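Local coordinates for protein MGS-M5 (PDB 4Q3N) that probably catalyses the NAD-dependent interconversion of L-lactate and pyruvate, as a deep-sea metagenomic member of the lactate/malate dehydrogenase family, at residues A[173-186]-A[288-301]. Residues are numbered along the deposited sequence; the frame is centred on the assembly and turned at random.
Sequences LGEHGDSEFVCWSN and LKLNEKENSQLNNS. With ACT (acetate ion), chain J.
Phe181, on strand 181-182, outermost within the chain in a four-stranded antiparallel sheet of the alpha/beta C-terminal domain, is the bump that fills a hollow on helix 292-311, a worked example of helix-on-sheet packing in a lactate/malate dehydrogenase fold. With CG set between the backbone N and the carbonyl carbon (chi1 64°), the ring is turned to the helix, and Gln297 CB lies over one of its faces in a CH-pi contact, 3.9 Å from the centroid. Glu294 CB meets Phe181 CE2, and Leu298 CD1 lies at the ring edge, in its plane. A second fit follows: Cys183 SG rests 3.8 Å from Leu290 CD2, with Leu288 CD1 alongside. At the helix start is a capping box: Glu294 OE1 accepts from Asn291 N while Asn291 OD1 accepts from Glu294 N. The same carboxylate reaches across to Ser185, accepting from its N on OE2 and its OG on OE1, each through a syn lone pair. Replacing Glu294 with alanine removes the carboxylate, and Ser185 N and OG and Asn291 N would probably all lose their acceptor. Beyond it, Asn186 ND2 donates to Lys289 O. At the other end Gly174 meets the helix with bare backbone: a CB would strike Ser301 OG, and its backbone angles would already press one against the preceding carbonyl O. Ser301 OG instead accepts from Glu175 N at 2.8 Å and 161°.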
loop_
_atom_site.group_PDB
_atom_site.type_symbol
_atom_site.label_atom_id
_atom_site.label_comp_id
_atom_site.label_asym_id
_atom_site.label_seq_id
_atom_site.Cartn_x
_atom_site.Cartn_y
_atom_site.Cartn_z
ATOM N N LEU A 173 5.348 27.640 -10.654
ATOM C CA LEU A 173 4.265 28.077 -11.522
ATOM C C LEU A 173 4.772 28.494 -12.887
ATOM O O LEU A 173 5.974 28.808 -13.075
ATOM C CB LEU A 173 3.495 29.271 -10.925
ATOM C CG LEU A 173 2.953 28.937 -9.504
ATOM C CD1 LEU A 173 2.275 30.156 -8.926
ATOM C CD2 LEU A 173 2.001 27.776 -9.575
ATOM N N GLY A 174 3.820 28.623 -13.812
ATOM C CA GLY A 174 4.148 29.199 -15.117
ATOM C C GLY A 174 4.452 28.140 -16.160
ATOM O O GLY A 174 3.963 26.991 -16.088
ATOM N N GLU A 175 5.251 28.532 -17.158
ATOM C CA GLU A 175 5.652 27.629 -18.228
ATOM C C GLU A 175 6.515 26.512 -17.657
ATOM O O GLU A 175 7.403 26.781 -16.869
ATOM C CB GLU A 175 6.433 28.414 -19.278
ATOM C CG GLU A 175 7.025 27.554 -20.359
ATOM C CD GLU A 175 8.122 28.291 -21.147
ATOM O OE1 GLU A 175 8.823 29.170 -20.586
ATOM O OE2 GLU A 175 8.258 27.998 -22.352
ATOM N N HIS A 176 6.258 25.261 -18.016
ATOM C CA HIS A 176 7.202 24.176 -17.704
ATOM C C HIS A 176 8.403 24.358 -18.670
ATOM O O HIS A 176 8.409 23.822 -19.760
ATOM C CB HIS A 176 6.526 22.815 -17.876
ATOM C CG HIS A 176 7.447 21.628 -17.820
ATOM N ND1 HIS A 176 8.127 21.255 -16.680
ATOM C CD2 HIS A 176 7.731 20.676 -18.748
ATOM C CE1 HIS A 176 8.815 20.150 -16.914
ATOM N NE2 HIS A 176 8.595 19.780 -18.166
ATOM N N GLY A 177 9.407 25.119 -18.258
ATOM C CA GLY A 177 10.479 25.551 -19.187
ATOM C C GLY A 177 11.151 26.738 -18.534
ATOM O O GLY A 177 10.955 26.969 -17.313
ATOM N N ASP A 178 11.901 27.492 -19.327
ATOM C CA ASP A 178 12.850 28.497 -18.829
ATOM C C ASP A 178 12.191 29.643 -18.073
ATOM O O ASP A 178 12.848 30.283 -17.261
ATOM C CB ASP A 178 13.683 29.094 -19.986
ATOM C CG ASP A 178 14.596 28.057 -20.680
ATOM O OD1 ASP A 178 14.964 27.030 -20.054
ATOM O OD2 ASP A 178 14.950 28.282 -21.866
ATOM N N SER A 179 10.907 29.897 -18.320
ATOM C CA SER A 179 10.233 31.031 -17.664
ATOM C C SER A 179 9.414 30.628 -16.412
ATOM O O SER A 179 8.739 31.457 -15.815
ATOM C CB SER A 179 9.354 31.795 -18.687
ATOM O OG SER A 179 8.093 31.144 -18.891
ATOM N N GLU A 180 9.505 29.385 -15.965
ATOM C CA GLU A 180 8.868 29.022 -14.694
ATOM C C GLU A 180 9.453 29.783 -13.518
ATOM O O GLU A 180 10.547 30.291 -13.576
ATOM C CB GLU A 180 9.021 27.553 -14.381
ATOM C CG GLU A 180 10.482 27.189 -14.076
ATOM C CD GLU A 180 10.700 25.703 -14.135
ATOM O OE1 GLU A 180 9.765 25.010 -14.582
ATOM O OE2 GLU A 180 11.774 25.229 -13.733
ATOM N N PHE A 181 8.742 29.820 -12.410
ATOM C CA PHE A 181 9.250 30.598 -11.289
ATOM C C PHE A 181 8.696 30.005 -9.993
ATOM O O PHE A 181 7.696 29.267 -10.008
ATOM C CB PHE A 181 8.852 32.082 -11.418
ATOM C CG PHE A 181 7.346 32.310 -11.346
ATOM C CD1 PHE A 181 6.564 32.181 -12.497
ATOM C CD2 PHE A 181 6.723 32.620 -10.135
ATOM C CE1 PHE A 181 5.188 32.351 -12.439
ATOM C CE2 PHE A 181 5.347 32.802 -10.051
ATOM C CZ PHE A 181 4.566 32.680 -11.212
ATOM N N VAL A 182 9.359 30.285 -8.876
ATOM C CA VAL A 182 8.902 29.773 -7.592
ATOM C C VAL A 182 7.923 30.748 -7.005
ATOM O O VAL A 182 8.169 31.937 -6.981
ATOM C CB VAL A 182 10.043 29.614 -6.558
ATOM C CG1 VAL A 182 9.513 28.947 -5.266
ATOM C CG2 VAL A 182 11.209 28.860 -7.130
ATOM N N CYS A 183 6.826 30.246 -6.483
ATOM C CA CYS A 183 5.937 31.123 -5.744
ATOM C C CYS A 183 6.390 31.128 -4.267
ATOM O O CYS A 183 5.892 30.348 -3.443
ATOM C CB CYS A 183 4.487 30.634 -5.903
ATOM S SG CYS A 183 3.320 31.621 -5.002
ATOM N N TRP A 184 7.376 31.961 -3.936
ATOM C CA TRP A 184 7.849 32.000 -2.548
ATOM C C TRP A 184 6.855 32.660 -1.582
ATOM O O TRP A 184 6.960 32.438 -0.397
ATOM C CB TRP A 184 9.197 32.743 -2.447
ATOM C CG TRP A 184 10.378 32.011 -3.133
ATOM C CD1 TRP A 184 11.166 32.468 -4.175
ATOM C CD2 TRP A 184 10.905 30.736 -2.767
ATOM N NE1 TRP A 184 12.129 31.536 -4.486
ATOM C CE2 TRP A 184 11.997 30.459 -3.649
ATOM C CE3 TRP A 184 10.557 29.787 -1.790
ATOM C CZ2 TRP A 184 12.752 29.287 -3.566
ATOM C CZ3 TRP A 184 11.288 28.598 -1.723
ATOM C CH2 TRP A 184 12.369 28.353 -2.615
ATOM N N SER A 185 5.951 33.524 -2.068
ATOM C CA SER A 185 5.062 34.265 -1.163
ATOM C C SER A 185 4.036 33.324 -0.517
ATOM O O SER A 185 3.456 33.656 0.532
ATOM C CB SER A 185 4.327 35.375 -1.903
ATOM O OG SER A 185 3.520 34.796 -2.937
ATOM N N ASN A 186 3.767 32.207 -1.177
ATOM C CA ASN A 186 2.805 31.187 -0.677
ATOM C C ASN A 186 3.488 29.843 -0.481
ATOM O O ASN A 186 3.123 28.860 -1.126
ATOM C CB ASN A 186 1.640 30.982 -1.653
ATOM C CG ASN A 186 0.664 32.139 -1.685
ATOM O OD1 ASN A 186 -0.463 32.018 -1.210
ATOM N ND2 ASN A 186 1.078 33.265 -2.266
ATOM N N LEU A 288 -4.038 31.946 -6.118
ATOM C CA LEU A 288 -3.170 32.444 -5.051
ATOM C C LEU A 288 -3.028 33.943 -5.133
ATOM O O LEU A 288 -3.049 34.503 -6.231
ATOM C CB LEU A 288 -1.757 31.828 -5.141
ATOM C CG LEU A 288 -1.768 30.295 -5.132
ATOM C CD1 LEU A 288 -0.331 29.815 -5.503
ATOM C CD2 LEU A 288 -2.222 29.789 -3.717
ATOM N N LYS A 289 -2.840 34.600 -3.985
ATOM C CA LYS A 289 -2.446 36.028 -3.979
ATOM C C LYS A 289 -0.946 36.090 -4.288
ATOM O O LYS A 289 -0.129 35.742 -3.447
ATOM C CB LYS A 289 -2.738 36.716 -2.621
ATOM C CG LYS A 289 -4.204 37.033 -2.291
ATOM C CD LYS A 289 -4.279 38.082 -1.137
ATOM C CE LYS A 289 -5.594 38.885 -1.101
ATOM N NZ LYS A 289 -6.756 38.263 -0.368
ATOM N N LEU A 290 -0.574 36.540 -5.482
ATOM C CA LEU A 290 0.834 36.578 -5.870
ATOM C C LEU A 290 1.399 37.910 -5.484
ATOM O O LEU A 290 0.659 38.887 -5.494
ATOM C CB LEU A 290 1.001 36.368 -7.383
ATOM C CG LEU A 290 0.514 35.028 -7.884
ATOM C CD1 LEU A 290 0.825 34.871 -9.419
ATOM C CD2 LEU A 290 1.076 33.862 -7.079
ATOM N N ASN A 291 2.698 37.991 -5.182
ATOM C CA ASN A 291 3.254 39.324 -4.952
ATOM C C ASN A 291 3.593 39.947 -6.300
ATOM O O ASN A 291 3.425 39.326 -7.340
ATOM C CB ASN A 291 4.458 39.306 -3.987
ATOM C CG ASN A 291 5.657 38.545 -4.521
ATOM O OD1 ASN A 291 5.788 38.323 -5.711
ATOM N ND2 ASN A 291 6.547 38.130 -3.615
ATOM N N GLU A 292 4.043 41.181 -6.289
ATOM C CA GLU A 292 4.269 41.933 -7.526
ATOM C C GLU A 292 5.262 41.246 -8.465
ATOM O O GLU A 292 5.030 41.139 -9.678
ATOM C CB GLU A 292 4.740 43.335 -7.154
ATOM C CG GLU A 292 5.086 44.236 -8.293
ATOM C CD GLU A 292 5.515 45.626 -7.805
ATOM O OE1 GLU A 292 5.229 45.958 -6.627
ATOM O OE2 GLU A 292 6.133 46.374 -8.599
ATOM N N LYS A 293 6.371 40.776 -7.907
ATOM C CA LYS A 293 7.351 40.039 -8.698
ATOM C C LYS A 293 6.743 38.799 -9.367
ATOM O O LYS A 293 6.875 38.603 -10.569
ATOM C CB LYS A 293 8.536 39.639 -7.820
ATOM C CG LYS A 293 9.555 38.743 -8.509
ATOM C CD LYS A 293 10.758 38.461 -7.600
ATOM C CE LYS A 293 11.720 37.439 -8.238
ATOM N NZ LYS A 293 12.966 37.163 -7.455
ATOM N N GLU A 294 6.053 37.970 -8.591
ATOM C CA GLU A 294 5.483 36.711 -9.108
ATOM C C GLU A 294 4.413 36.979 -10.168
ATOM O O GLU A 294 4.302 36.265 -11.171
ATOM C CB GLU A 294 4.879 35.909 -7.936
ATOM C CG GLU A 294 5.910 35.441 -6.971
ATOM C CD GLU A 294 5.326 35.104 -5.597
ATOM O OE1 GLU A 294 4.145 35.445 -5.327
ATOM O OE2 GLU A 294 6.071 34.538 -4.775
ATOM N N ASN A 295 3.606 38.016 -9.945
ATOM C CA ASN A 295 2.565 38.318 -10.904
ATOM C C ASN A 295 3.184 38.724 -12.247
ATOM O O ASN A 295 2.725 38.333 -13.328
ATOM C CB ASN A 295 1.656 39.433 -10.382
ATOM C CG ASN A 295 0.245 39.328 -10.938
ATOM O OD1 ASN A 295 -0.290 38.234 -11.103
ATOM N ND2 ASN A 295 -0.350 40.459 -11.252
ATOM N N SER A 296 4.231 39.528 -12.151
ATOM C CA SER A 296 5.007 39.903 -13.322
ATOM C C SER A 296 5.595 38.660 -14.003
ATOM O O SER A 296 5.572 38.531 -15.243
ATOM C CB SER A 296 6.103 40.877 -12.923
ATOM O OG SER A 296 6.868 41.220 -14.048
ATOM N N GLN A 297 6.132 37.747 -13.208
ATOM C CA GLN A 297 6.746 36.556 -13.784
ATOM C C GLN A 297 5.678 35.686 -14.440
ATOM O O GLN A 297 5.933 35.067 -15.472
ATOM C CB GLN A 297 7.525 35.764 -12.725
ATOM C CG GLN A 297 8.796 36.484 -12.174
ATOM C CD GLN A 297 9.408 35.666 -11.055
ATOM O OE1 GLN A 297 8.765 35.412 -10.023
ATOM N NE2 GLN A 297 10.596 35.153 -11.291
ATOM N N LEU A 298 4.478 35.625 -13.856
ATOM C CA LEU A 298 3.404 34.817 -14.451
ATOM C C LEU A 298 2.968 35.442 -15.798
ATOM O O LEU A 298 2.807 34.748 -16.826
ATOM C CB LEU A 298 2.206 34.683 -13.465
ATOM C CG LEU A 298 1.118 33.756 -14.032
ATOM C CD1 LEU A 298 1.639 32.332 -14.194
ATOM C CD2 LEU A 298 -0.199 33.806 -13.204
ATOM N N ASN A 299 2.824 36.759 -15.805
ATOM C CA ASN A 299 2.522 37.487 -17.043
ATOM C C ASN A 299 3.585 37.217 -18.131
ATOM O O ASN A 299 3.260 36.963 -19.288
ATOM C CB ASN A 299 2.417 38.999 -16.784
ATOM C CG ASN A 299 1.146 39.406 -15.972
ATOM O OD1 ASN A 299 0.140 38.716 -15.944
ATOM N ND2 ASN A 299 1.222 40.553 -15.322
ATOM N N ASN A 300 4.852 37.233 -17.750
ATOM C CA ASN A 300 5.918 37.016 -18.709
ATOM C C ASN A 300 5.776 35.613 -19.309
ATOM O O ASN A 300 5.846 35.410 -20.512
ATOM C CB ASN A 300 7.281 37.176 -18.042
ATOM C CG ASN A 300 8.432 36.688 -18.924
ATOM O OD1 ASN A 300 8.630 37.192 -20.026
ATOM N ND2 ASN A 300 9.195 35.701 -18.432
ATOM N N SER A 301 5.556 34.651 -18.439
ATOM C CA SER A 301 5.460 33.265 -18.811
ATOM C C SER A 301 4.242 33.060 -19.745
ATOM O O SER A 301 4.316 32.377 -20.763
ATOM C CB SER A 301 5.346 32.450 -17.517
ATOM O OG SER A 301 5.863 31.187 -17.676
HETATM C C ACT J . 9.785 15.816 -18.684
HETATM O O ACT J . 10.042 15.558 -17.488
HETATM O OXT ACT J . 9.341 16.989 -18.964
HETATM C CH3 ACT J . 10.064 14.729 -19.698
HETATM O O HOH W 1 8.477 34.104 -15.914
HETATM O O HOH W 2 9.434 34.223 -7.782
HETATM O O HOH W 3 -2.801 33.148 -1.569
#